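Local coordinates for VgrG protein (Vibrio cholerae, PDB 4DTH) that probably cross-links G-actin through its actin cross-linking domain, which binds ATP together with magnesium ions, at residues 198-203 / 228-233; 275-280 / 348-353; 281-286 / 326-331. One frame throughout, in Å; residues are numbered along the deposited sequence.

In the fold
From the N terminus, contact 1 comes first: it closes a helical loop of 24 residues, returning helix 221-245 against the loop 198-203 that follows helix 190-196. Contact 2 opens only after that loop has closed. It spans 67 residues, pairing strand 277-279 with the end of strand 343-352 beside ATP. Contact 3 falls wholly within this span and joins the loop 281-286 to the loop 326-331 after helix 312-323. Side chains also connect the three: Trp200 NE1 bonds to Ile277 O, Thr281 OG1 to Leu349 N, and Leu231 packs on Pro283 and Ile286. Helix 221-245 and its neighbouring loops are thereby tied to the strands at the nucleotide.

Contact 1. Residues 198-203 / 228-233; sequences APWYQK and FAYLTS
Ser233 carries its hydroxyl anti to its own carbonyl carbon (chi1 -66°), while Tyr201 swings its ring to the side facing away from its backbone N (chi1 -179°), which brings Ser233 OG beside Tyr201 CD1 where the loop 198-203 lies against helix 221-245. The loop offers one backbone group to that hydroxyl: Gln202 N donates to Ser233 OG over 2.9 Å, in a nearly straight bond of 170° at the hydrogen. Ser233 OG in turn donates to Ala229 O at 2.7 Å, coming from the opposite face of the carbonyl plane to Ser233 N. The phenol of Tyr201 meets the helix backbone edge-on, with Tyr230 N close to the ring plane and 4.0 Å from Tyr201 CE1. Its OH ends 3.9 Å from Ala229 CB. Trp200, the third residue of the type I turn Ala198-Tyr201, brings the rim of its six-membered ring to the helix, CE3 lying 3.8 Å from Ser233 CB and CH2 4.1 Å from Tyr230 CE1. Trp200 NE1 hydrogen-bonds to Ile277 O, and Phe184 meets the Tyr201 ring edge-to-face. A water donates to Trp200 O at 2.6 Å and to Ser233 O, and accepts from Gln202 NE2. The serine thus relays a loop N-H to a helix carbonyl, and with both roles of its hydroxyl in use its rotation is probably fixed within a largely buried seam lined by Trp200, Tyr201 and Tyr230.

Contact 2. Residues 275-280 / 348-353; sequences WEILPR and ILFEFR. With ATP (adenosine-5'-triphosphate), chain B; SO4 (sulfate ion), chain F.
Ile277, Leu278 and Pro279 pair antiparallel with Phe352, Glu351 and Phe350, a buried beta ladder in which strand 277-279 lies along the end of strand 343-352, whose other edge pairs with strand 173-180. Leu278 and Glu351 form the hydrogen-bonded pair, Leu278 N to Glu351 O and Glu351 N to Leu278 O, both 2.8 Å. Just beyond the ends of strand 277-279, Arg280 N bonds to Leu349 O and Arg353 N to Glu276 O. On the face shared by Ile277, Pro279, Phe350 and Phe352, Ile277 CG2 sits over a face of the Phe352 ring and touches Phe350 CB at 3.7 Å, while CD1 lies 3.6 Å from Phe352 CE2. In the actin cross-linking domain the face of Leu278 and Glu351 is the one turned to the nucleotide: Glu351 binds a magnesium ion with Glu28 and Gln174. Its chain runs extended (chi1 178°, chi2 -177°), placing the carboxylate between two arginines. Arg353 NH1 salt-bridges Glu351 OE2 at 2.8 Å, on the syn side but 33° out of the carboxylate plane. Arg280 NE is a long 3.9 Å from Glu351 OE1, a water bridging the two. ATP O2G lies over one face of the Arg280 guanidinium, whose NH1 is held by His331 O. Leu349 CD2 comes within 3.4 Å of ATP C5. Arg353 grips a sulfate, probably from the crystallisation liquor, its NH2 bonding to O2 at 2.8 Å.

Contact 3. Residues 281-286 / 326-331; sequences TKPSKI and GEVAGH
Lys282 lies across the carboxylate of Glu327, the two side chains meeting at about a right angle, and it touches the opposing loop at several points along its length. CB comes first, 3.4 Å from Glu327 OE1. CG, carried to the side away from the backbone N (chi1 -180°), is 4.0 Å from Gly326 O. The chain runs straight until it bends at chi3 (-72°), which brings CE to 3.5 Å from Glu327 OE2. NZ ends 4.5 Å from the same OE2, beyond a salt bridge, so any attraction there is probably loose and the methylene groups make most of the contact. Glu327 meets the lysine by folding at chi2 (-86°), which lays its carboxylate against the Lys282 backbone. Glu327 OE1 is 3.3 Å from Lys282 N, yet the angle is too poor for a hydrogen bond; that N-H is taken by Asn334 OD1, and Asn334 ND2 donates to Glu327 OE2. One amide therefore serves both sides of the contact. Farther along, Pro283 CD rests 3.5 Å from Gly326 O, and Pro283 CG meets Val328 CG2 at 3.8 Å. A water donates to Gly326 O at 2.7 Å and accepts from Ser284 N, linking the two loops, which share no direct hydrogen bond. Phe322 of helix 312-323 touches both Pro283 and Val328, and Pro283 also reaches Leu231 of helix 221-245. Val328 packs on Trp275 of helix 269-275 and on Leu278 and Pro279 of strand 277-279, while Thr281 OG1 bonds to Leu349 N of strand 343-352 and His331 touches ATP, so the paired loops fit between three helices and strands 277-279 and 343-352.

Contact 1. Residues 198-203 / 228-233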
loop_
_atom_site.group_PDB
_atom_site.type_symbol
_atom_site.label_atom_id
_atom_site.label_comp_id
_atom_site.label_asym_id
_atom_site.label_seq_id
_atom_site.Cartn_x
_atom_site.Cartn_y
_atom_site.Cartn_z
ATOM N N ALA A 198 15.758 3.972 -2.659
ATOM C CA ALA A 198 15.151 2.831 -3.363
ATOM C C ALA A 198 16.107 2.411 -4.495
ATOM O O ALA A 198 16.648 3.289 -5.177
ATOM C CB ALA A 198 13.794 3.213 -3.935
ATOM N N PRO A 199 16.412 1.101 -4.637
ATOM C CA PRO A 199 17.401 0.682 -5.659
ATOM C C PRO A 199 17.051 1.088 -7.085
ATOM O O PRO A 199 17.948 1.373 -7.881
ATOM C CB PRO A 199 17.455 -0.840 -5.511
ATOM C CG PRO A 199 16.897 -1.129 -4.174
ATOM C CD PRO A 199 15.899 -0.054 -3.875
ATOM N N TRP A 200 15.744 1.143 -7.394
ATOM C CA TRP A 200 15.262 1.521 -8.722
ATOM C C TRP A 200 15.427 3.000 -9.033
ATOM O O TRP A 200 15.405 3.365 -10.204
ATOM C CB TRP A 200 13.803 1.085 -8.920
ATOM C CG TRP A 200 12.848 1.595 -7.879
ATOM C CD1 TRP A 200 12.389 0.918 -6.789
ATOM C CD2 TRP A 200 12.221 2.886 -7.847
ATOM N NE1 TRP A 200 11.519 1.707 -6.072
ATOM C CE2 TRP A 200 11.404 2.925 -6.694
ATOM C CE3 TRP A 200 12.270 4.020 -8.680
ATOM C CZ2 TRP A 200 10.651 4.055 -6.348
ATOM C CZ3 TRP A 200 11.527 5.137 -8.334
ATOM C CH2 TRP A 200 10.732 5.152 -7.179
ATOM N N TYR A 201 15.532 3.860 -8.000
ATOM C CA TYR A 201 15.671 5.296 -8.233
ATOM C C TYR A 201 17.085 5.660 -8.652
ATOM O O TYR A 201 18.037 5.399 -7.911
ATOM C CB TYR A 201 15.217 6.132 -7.026
ATOM C CG TYR A 201 15.327 7.623 -7.268
ATOM C CD1 TYR A 201 14.534 8.257 -8.224
ATOM C CD2 TYR A 201 16.236 8.397 -6.557
ATOM C CE1 TYR A 201 14.634 9.630 -8.451
ATOM C CE2 TYR A 201 16.333 9.773 -6.763
ATOM C CZ TYR A 201 15.532 10.384 -7.713
ATOM O OH TYR A 201 15.654 11.731 -7.934
ATOM N N GLN A 202 17.213 6.272 -9.835
ATOM C CA GLN A 202 18.513 6.652 -10.393
ATOM C C GLN A 202 18.728 8.148 -10.312
ATOM O O GLN A 202 18.359 8.896 -11.224
ATOM C CB GLN A 202 18.663 6.116 -11.823
ATOM C CG GLN A 202 18.433 4.611 -11.906
ATOM C CD GLN A 202 18.774 4.073 -13.268
ATOM O OE1 GLN A 202 19.867 4.301 -13.787
ATOM N NE2 GLN A 202 17.865 3.310 -13.854
ATOM N N LYS A 203 19.307 8.596 -9.195
ATOM C CA LYS A 203 19.545 10.014 -8.977
ATOM C C LYS A 203 20.414 10.693 -10.056
ATOM O O LYS A 203 20.244 11.889 -10.300
ATOM C CB LYS A 203 20.073 10.257 -7.574
ATOM C CG LYS A 203 20.079 11.719 -7.205
ATOM C CD LYS A 203 19.402 11.953 -5.864
ATOM C CE LYS A 203 19.841 13.267 -5.267
ATOM N NZ LYS A 203 21.300 13.335 -5.007
ATOM N N PHE A 228 11.630 14.175 -14.205
ATOM C CA PHE A 228 12.257 13.309 -15.204
ATOM C C PHE A 228 12.954 12.128 -14.542
ATOM O O PHE A 228 12.747 11.006 -14.981
ATOM C CB PHE A 228 13.256 14.098 -16.066
ATOM C CG PHE A 228 14.057 13.238 -17.018
ATOM C CD1 PHE A 228 13.551 12.902 -18.270
ATOM C CD2 PHE A 228 15.331 12.797 -16.679
ATOM C CE1 PHE A 228 14.310 12.143 -19.166
ATOM C CE2 PHE A 228 16.094 12.048 -17.586
ATOM C CZ PHE A 228 15.567 11.716 -18.813
ATOM N N ALA A 229 13.778 12.370 -13.500
ATOM C CA ALA A 229 14.482 11.275 -12.824
ATOM C C ALA A 229 13.517 10.272 -12.188
ATOM O O ALA A 229 13.743 9.065 -12.291
ATOM C CB ALA A 229 15.432 11.815 -11.781
ATOM N N TYR A 230 12.439 10.768 -11.563
ATOM C CA TYR A 230 11.432 9.933 -10.913
ATOM C C TYR A 230 10.722 9.046 -11.943
ATOM O O TYR A 230 10.720 7.817 -11.794
ATOM C CB TYR A 230 10.426 10.820 -10.148
ATOM C CG TYR A 230 9.309 10.038 -9.487
ATOM C CD1 TYR A 230 9.544 9.282 -8.340
ATOM C CD2 TYR A 230 8.032 10.012 -10.035
ATOM C CE1 TYR A 230 8.527 8.543 -7.741
ATOM C CE2 TYR A 230 7.001 9.289 -9.435
ATOM C CZ TYR A 230 7.255 8.554 -8.289
ATOM O OH TYR A 230 6.250 7.823 -7.716
ATOM N N LEU A 231 10.126 9.665 -12.985
ATOM C CA LEU A 231 9.400 8.931 -14.026
ATOM C C LEU A 231 10.308 7.997 -14.806
ATOM O O LEU A 231 9.950 6.835 -14.985
ATOM C CB LEU A 231 8.672 9.887 -14.984
ATOM C CG LEU A 231 7.424 10.569 -14.434
ATOM C CD1 LEU A 231 6.828 11.507 -15.473
ATOM C CD2 LEU A 231 6.365 9.529 -13.980
ATOM N N THR A 232 11.492 8.476 -15.244
ATOM C CA THR A 232 12.417 7.612 -15.986
ATOM C C THR A 232 12.813 6.401 -15.143
ATOM O O THR A 232 12.815 5.297 -15.669
ATOM C CB THR A 232 13.626 8.384 -16.531
ATOM O OG1 THR A 232 13.170 9.493 -17.309
ATOM C CG2 THR A 232 14.511 7.511 -17.397
ATOM N N SER A 233 13.105 6.597 -13.837
ATOM C CA SER A 233 13.469 5.483 -12.951
ATOM C C SER A 233 12.348 4.437 -12.897
ATOM O O SER A 233 12.626 3.247 -13.005
ATOM C CB SER A 233 13.814 5.984 -11.552
ATOM O OG SER A 233 14.993 6.780 -11.604
HETATM O O HOH W 1 15.279 2.391 -12.644
#

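Contact 2. Residues 275-280 / 348-353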
loop_
_atom_site.group_PDB
_atom_site.type_symbol
_atom_site.label_atom_id
_atom_site.label_comp_id
_atom_site.label_asym_id
_atom_site.label_seq_id
_atom_site.Cartn_x
_atom_site.Cartn_y
_atom_site.Cartn_z
ATOM N N TRP A 275 10.353 -4.411 -6.285
ATOM C CA TRP A 275 10.476 -2.952 -6.208
ATOM C C TRP A 275 11.137 -2.544 -4.875
ATOM O O TRP A 275 11.845 -1.536 -4.839
ATOM C CB TRP A 275 9.100 -2.269 -6.292
ATOM C CG TRP A 275 8.536 -2.201 -7.677
ATOM C CD1 TRP A 275 7.709 -3.106 -8.270
ATOM C CD2 TRP A 275 8.717 -1.138 -8.623
ATOM N NE1 TRP A 275 7.349 -2.670 -9.523
ATOM C CE2 TRP A 275 7.992 -1.487 -9.786
ATOM C CE3 TRP A 275 9.469 0.053 -8.626
ATOM C CZ2 TRP A 275 7.989 -0.691 -10.937
ATOM C CZ3 TRP A 275 9.444 0.857 -9.759
ATOM C CH2 TRP A 275 8.712 0.485 -10.898
ATOM N N GLU A 276 10.858 -3.309 -3.780
ATOM C CA GLU A 276 11.299 -3.095 -2.377
ATOM C C GLU A 276 10.525 -1.920 -1.765
ATOM O O GLU A 276 9.821 -2.086 -0.768
ATOM C CB GLU A 276 12.821 -2.903 -2.248
ATOM C CG GLU A 276 13.616 -4.129 -2.680
ATOM C CD GLU A 276 15.119 -4.003 -2.534
ATOM O OE1 GLU A 276 15.837 -4.706 -3.279
ATOM O OE2 GLU A 276 15.583 -3.200 -1.692
ATOM N N ILE A 277 10.660 -0.743 -2.377
ATOM C CA ILE A 277 9.917 0.469 -2.061
ATOM C C ILE A 277 9.012 0.612 -3.289
ATOM O O ILE A 277 9.460 0.999 -4.375
ATOM C CB ILE A 277 10.835 1.693 -1.801
ATOM C CG1 ILE A 277 11.735 1.428 -0.569
ATOM C CG2 ILE A 277 9.988 2.958 -1.603
ATOM C CD1 ILE A 277 12.887 2.436 -0.323
ATOM N N LEU A 278 7.757 0.217 -3.120
ATOM C CA LEU A 278 6.792 0.158 -4.211
ATOM C C LEU A 278 6.011 1.458 -4.435
ATOM O O LEU A 278 5.236 1.850 -3.564
ATOM C CB LEU A 278 5.812 -1.012 -3.949
ATOM C CG LEU A 278 4.664 -1.224 -4.941
ATOM C CD1 LEU A 278 5.177 -1.714 -6.291
ATOM C CD2 LEU A 278 3.631 -2.204 -4.371
ATOM N N PRO A 279 6.147 2.112 -5.613
ATOM C CA PRO A 279 5.309 3.294 -5.890
ATOM C C PRO A 279 3.820 2.914 -5.828
ATOM O O PRO A 279 3.423 1.866 -6.358
ATOM C CB PRO A 279 5.722 3.687 -7.310
ATOM C CG PRO A 279 7.136 3.129 -7.455
ATOM C CD PRO A 279 7.023 1.800 -6.759
ATOM N N ARG A 280 3.023 3.712 -5.105
ATOM C CA ARG A 280 1.598 3.440 -4.924
ATOM C C ARG A 280 0.718 4.464 -5.612
ATOM O O ARG A 280 -0.506 4.374 -5.510
ATOM C CB ARG A 280 1.238 3.367 -3.419
ATOM C CG ARG A 280 1.804 2.147 -2.696
ATOM C CD ARG A 280 1.074 0.836 -2.978
ATOM N NE ARG A 280 -0.342 0.877 -2.603
ATOM C CZ ARG A 280 -1.343 0.946 -3.475
ATOM N NH1 ARG A 280 -1.097 0.987 -4.778
ATOM N NH2 ARG A 280 -2.596 0.969 -3.052
ATOM N N ILE A 348 2.675 11.763 -3.323
ATOM C CA ILE A 348 2.963 10.470 -3.949
ATOM C C ILE A 348 3.340 9.499 -2.857
ATOM O O ILE A 348 4.059 9.862 -1.921
ATOM C CB ILE A 348 3.968 10.537 -5.137
ATOM C CG1 ILE A 348 5.302 11.219 -4.724
ATOM C CG2 ILE A 348 3.290 11.216 -6.353
ATOM C CD1 ILE A 348 6.428 11.244 -5.841
ATOM N N LEU A 349 2.794 8.280 -2.935
ATOM C CA LEU A 349 2.932 7.277 -1.885
ATOM C C LEU A 349 3.788 6.091 -2.227
ATOM O O LEU A 349 3.854 5.689 -3.380
ATOM C CB LEU A 349 1.538 6.820 -1.444
ATOM C CG LEU A 349 0.873 7.711 -0.384
ATOM C CD1 LEU A 349 0.436 9.077 -0.954
ATOM C CD2 LEU A 349 -0.291 7.026 0.187
ATOM N N PHE A 350 4.434 5.507 -1.197
ATOM C CA PHE A 350 5.342 4.382 -1.397
ATOM C C PHE A 350 5.181 3.349 -0.326
ATOM O O PHE A 350 5.174 3.682 0.860
ATOM C CB PHE A 350 6.802 4.873 -1.440
ATOM C CG PHE A 350 7.034 5.911 -2.507
ATOM C CD1 PHE A 350 7.357 5.533 -3.808
ATOM C CD2 PHE A 350 6.863 7.264 -2.233
ATOM C CE1 PHE A 350 7.505 6.490 -4.813
ATOM C CE2 PHE A 350 7.017 8.224 -3.238
ATOM C CZ PHE A 350 7.327 7.829 -4.523
ATOM N N GLU A 351 5.085 2.082 -0.744
ATOM C CA GLU A 351 4.920 0.971 0.179
ATOM C C GLU A 351 6.247 0.260 0.416
ATOM O O GLU A 351 6.873 -0.233 -0.531
ATOM C CB GLU A 351 3.869 -0.007 -0.382
ATOM C CG GLU A 351 3.648 -1.243 0.473
ATOM C CD GLU A 351 2.672 -2.247 -0.111
ATOM O OE1 GLU A 351 1.672 -1.822 -0.729
ATOM O OE2 GLU A 351 2.872 -3.460 0.117
ATOM N N PHE A 352 6.654 0.178 1.687
ATOM C CA PHE A 352 7.850 -0.558 2.093
ATOM C C PHE A 352 7.392 -2.001 2.286
ATOM O O PHE A 352 6.694 -2.304 3.259
ATOM C CB PHE A 352 8.440 0.031 3.385
ATOM C CG PHE A 352 9.094 1.373 3.159
ATOM C CD1 PHE A 352 8.330 2.537 3.093
ATOM C CD2 PHE A 352 10.472 1.474 2.996
ATOM C CE1 PHE A 352 8.937 3.779 2.870
ATOM C CE2 PHE A 352 11.078 2.720 2.793
ATOM C CZ PHE A 352 10.306 3.859 2.715
ATOM N N ARG A 353 7.737 -2.874 1.328
ATOM C CA ARG A 353 7.350 -4.298 1.316
ATOM C C ARG A 353 7.823 -5.027 2.569
ATOM O O ARG A 353 7.114 -5.879 3.103
ATOM C CB ARG A 353 7.805 -4.982 0.022
ATOM C CG ARG A 353 7.161 -4.361 -1.243
ATOM C CD ARG A 353 5.654 -4.621 -1.338
ATOM N NE ARG A 353 5.371 -6.039 -1.590
ATOM C CZ ARG A 353 4.164 -6.593 -1.560
ATOM N NH1 ARG A 353 3.094 -5.858 -1.276
ATOM N NH2 ARG A 353 4.014 -7.885 -1.830
HETATM P PG ATP B . -2.676 -2.850 -2.793
HETATM O O1G ATP B . -1.207 -2.799 -2.518
HETATM O O2G ATP B . -3.012 -2.132 -4.070
HETATM O O3G ATP B . -3.187 -4.259 -2.893
HETATM P PB ATP B . -4.789 -1.744 -1.176
HETATM O O1B ATP B . -5.529 -1.233 -2.348
HETATM O O2B ATP B . -5.503 -2.967 -0.652
HETATM O O3B ATP B . -3.398 -2.108 -1.571
HETATM P PA ATP B . -4.501 0.848 -0.075
HETATM O O1A ATP B . -4.299 1.268 -1.478
HETATM O O2A ATP B . -5.752 1.560 0.447
HETATM O O3A ATP B . -4.722 -0.625 -0.030
HETATM O "O5'" ATP B . -3.200 1.249 0.774
HETATM C "C5'" ATP B . -3.326 1.156 2.203
HETATM C "C4'" ATP B . -2.115 1.689 2.921
HETATM O "O4'" ATP B . -1.852 3.061 2.507
HETATM C "C3'" ATP B . -2.283 1.752 4.439
HETATM O "O3'" ATP B . -1.065 1.495 5.134
HETATM C "C2'" ATP B . -2.759 3.184 4.643
HETATM O "O2'" ATP B . -2.637 3.650 5.976
HETATM C "C1'" ATP B . -1.843 3.887 3.662
HETATM N N9 ATP B . -2.212 5.255 3.290
HETATM C C8 ATP B . -3.382 5.670 2.714
HETATM N N7 ATP B . -3.424 6.960 2.483
HETATM C C5 ATP B . -2.200 7.426 2.942
HETATM C C6 ATP B . -1.611 8.706 2.973
HETATM N N6 ATP B . -2.205 9.815 2.512
HETATM N N1 ATP B . -0.363 8.810 3.484
HETATM C C2 ATP B . 0.249 7.710 3.931
HETATM N N3 ATP B . -0.200 6.457 3.952
HETATM C C4 ATP B . -1.443 6.375 3.444
HETATM S S SO4 F . 0.304 -8.415 -1.736
HETATM O O1 SO4 F . -0.725 -9.171 -1.013
HETATM O O2 SO4 F . 1.558 -9.122 -1.666
HETATM O O3 SO4 F . -0.129 -8.242 -3.110
HETATM O O4 SO4 F . 0.453 -7.092 -1.125
HETATM O O HOH W 2 0.201 0.521 0.448
#

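Contact 3. Residues 281-286 / 326-331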
loop_
_atom_site.group_PDB
_atom_site.type_symbol
_atom_site.label_atom_id
_atom_site.label_comp_id
_atom_site.label_asym_id
_atom_site.label_seq_id
_atom_site.Cartn_x
_atom_site.Cartn_y
_atom_site.Cartn_z
ATOM N N THR A 281 1.323 5.446 -6.291
ATOM C CA THR A 281 0.559 6.501 -6.954
ATOM C C THR A 281 0.779 6.381 -8.444
ATOM O O THR A 281 1.896 6.101 -8.890
ATOM C CB THR A 281 0.953 7.884 -6.389
ATOM O OG1 THR A 281 0.718 7.900 -4.980
ATOM C CG2 THR A 281 0.187 9.058 -7.049
ATOM N N LYS A 282 -0.300 6.591 -9.214
ATOM C CA LYS A 282 -0.284 6.568 -10.677
ATOM C C LYS A 282 0.808 7.523 -11.195
ATOM O O LYS A 282 0.747 8.722 -10.906
ATOM C CB LYS A 282 -1.675 6.974 -11.212
ATOM C CG LYS A 282 -1.823 6.988 -12.737
ATOM C CD LYS A 282 -3.201 7.548 -13.169
ATOM C CE LYS A 282 -4.362 6.610 -12.884
ATOM N NZ LYS A 282 -5.646 7.161 -13.389
ATOM N N PRO A 283 1.831 7.001 -11.921
ATOM C CA PRO A 283 2.923 7.867 -12.390
ATOM C C PRO A 283 2.495 9.115 -13.162
ATOM O O PRO A 283 3.058 10.185 -12.933
ATOM C CB PRO A 283 3.769 6.915 -13.249
ATOM C CG PRO A 283 3.581 5.603 -12.594
ATOM C CD PRO A 283 2.099 5.589 -12.269
ATOM N N SER A 284 1.472 8.996 -14.032
ATOM C CA SER A 284 1.007 10.123 -14.852
ATOM C C SER A 284 0.510 11.344 -14.050
ATOM O O SER A 284 0.521 12.451 -14.590
ATOM C CB SER A 284 -0.032 9.660 -15.869
ATOM O OG SER A 284 -1.242 9.296 -15.234
ATOM N N LYS A 285 0.148 11.163 -12.759
ATOM C CA LYS A 285 -0.310 12.269 -11.899
ATOM C C LYS A 285 0.781 13.325 -11.681
ATOM O O LYS A 285 0.465 14.517 -11.604
ATOM C CB LYS A 285 -0.817 11.755 -10.542
ATOM C CG LYS A 285 -2.128 10.941 -10.589
ATOM C CD LYS A 285 -3.399 11.768 -10.857
ATOM C CE LYS A 285 -3.855 12.613 -9.688
ATOM N NZ LYS A 285 -5.105 13.352 -10.001
ATOM N N ILE A 286 2.058 12.898 -11.598
ATOM C CA ILE A 286 3.184 13.815 -11.361
ATOM C C ILE A 286 3.362 14.920 -12.414
ATOM O O ILE A 286 3.841 16.000 -12.069
ATOM C CB ILE A 286 4.498 13.092 -10.961
ATOM C CG1 ILE A 286 5.388 14.010 -10.072
ATOM C CG2 ILE A 286 5.242 12.562 -12.197
ATOM C CD1 ILE A 286 6.619 13.382 -9.473
ATOM N N GLY A 326 -1.514 4.201 -16.741
ATOM C CA GLY A 326 -1.266 2.869 -16.200
ATOM C C GLY A 326 -0.685 2.929 -14.803
ATOM O O GLY A 326 0.034 3.872 -14.467
ATOM N N GLU A 327 -1.030 1.949 -13.975
ATOM C CA GLU A 327 -0.568 1.883 -12.590
ATOM C C GLU A 327 0.631 0.944 -12.466
ATOM O O GLU A 327 0.737 -0.030 -13.216
ATOM C CB GLU A 327 -1.708 1.404 -11.689
ATOM C CG GLU A 327 -2.912 2.336 -11.669
ATOM C CD GLU A 327 -2.859 3.484 -10.679
ATOM O OE1 GLU A 327 -1.782 3.733 -10.091
ATOM O OE2 GLU A 327 -3.902 4.151 -10.505
ATOM N N VAL A 328 1.524 1.225 -11.495
ATOM C CA VAL A 328 2.704 0.391 -11.232
ATOM C C VAL A 328 2.282 -1.012 -10.784
ATOM O O VAL A 328 2.825 -1.997 -11.294
ATOM C CB VAL A 328 3.672 1.076 -10.219
ATOM C CG1 VAL A 328 4.732 0.104 -9.696
ATOM C CG2 VAL A 328 4.335 2.298 -10.853
ATOM N N ALA A 329 1.306 -1.100 -9.851
ATOM C CA ALA A 329 0.847 -2.381 -9.312
ATOM C C ALA A 329 -0.596 -2.300 -8.824
ATOM O O ALA A 329 -0.865 -2.362 -7.626
ATOM C CB ALA A 329 1.781 -2.838 -8.182
ATOM N N GLY A 330 -1.519 -2.181 -9.770
ATOM C CA GLY A 330 -2.944 -2.116 -9.444
ATOM C C GLY A 330 -3.391 -0.767 -8.917
ATOM O O GLY A 330 -2.616 0.204 -8.939
ATOM N N HIS A 331 -4.656 -0.699 -8.445
ATOM C CA HIS A 331 -5.256 0.542 -7.958
ATOM C C HIS A 331 -4.321 1.371 -7.069
ATOM O O HIS A 331 -3.811 0.869 -6.077
ATOM C CB HIS A 331 -6.634 0.305 -7.321
ATOM C CG HIS A 331 -7.322 1.572 -6.923
ATOM N ND1 HIS A 331 -7.628 2.558 -7.850
ATOM C CD2 HIS A 331 -7.760 1.964 -5.707
ATOM C CE1 HIS A 331 -8.211 3.523 -7.161
ATOM N NE2 HIS A 331 -8.318 3.206 -5.868
HETATM O O HOH W 3 0.692 6.420 -15.259
#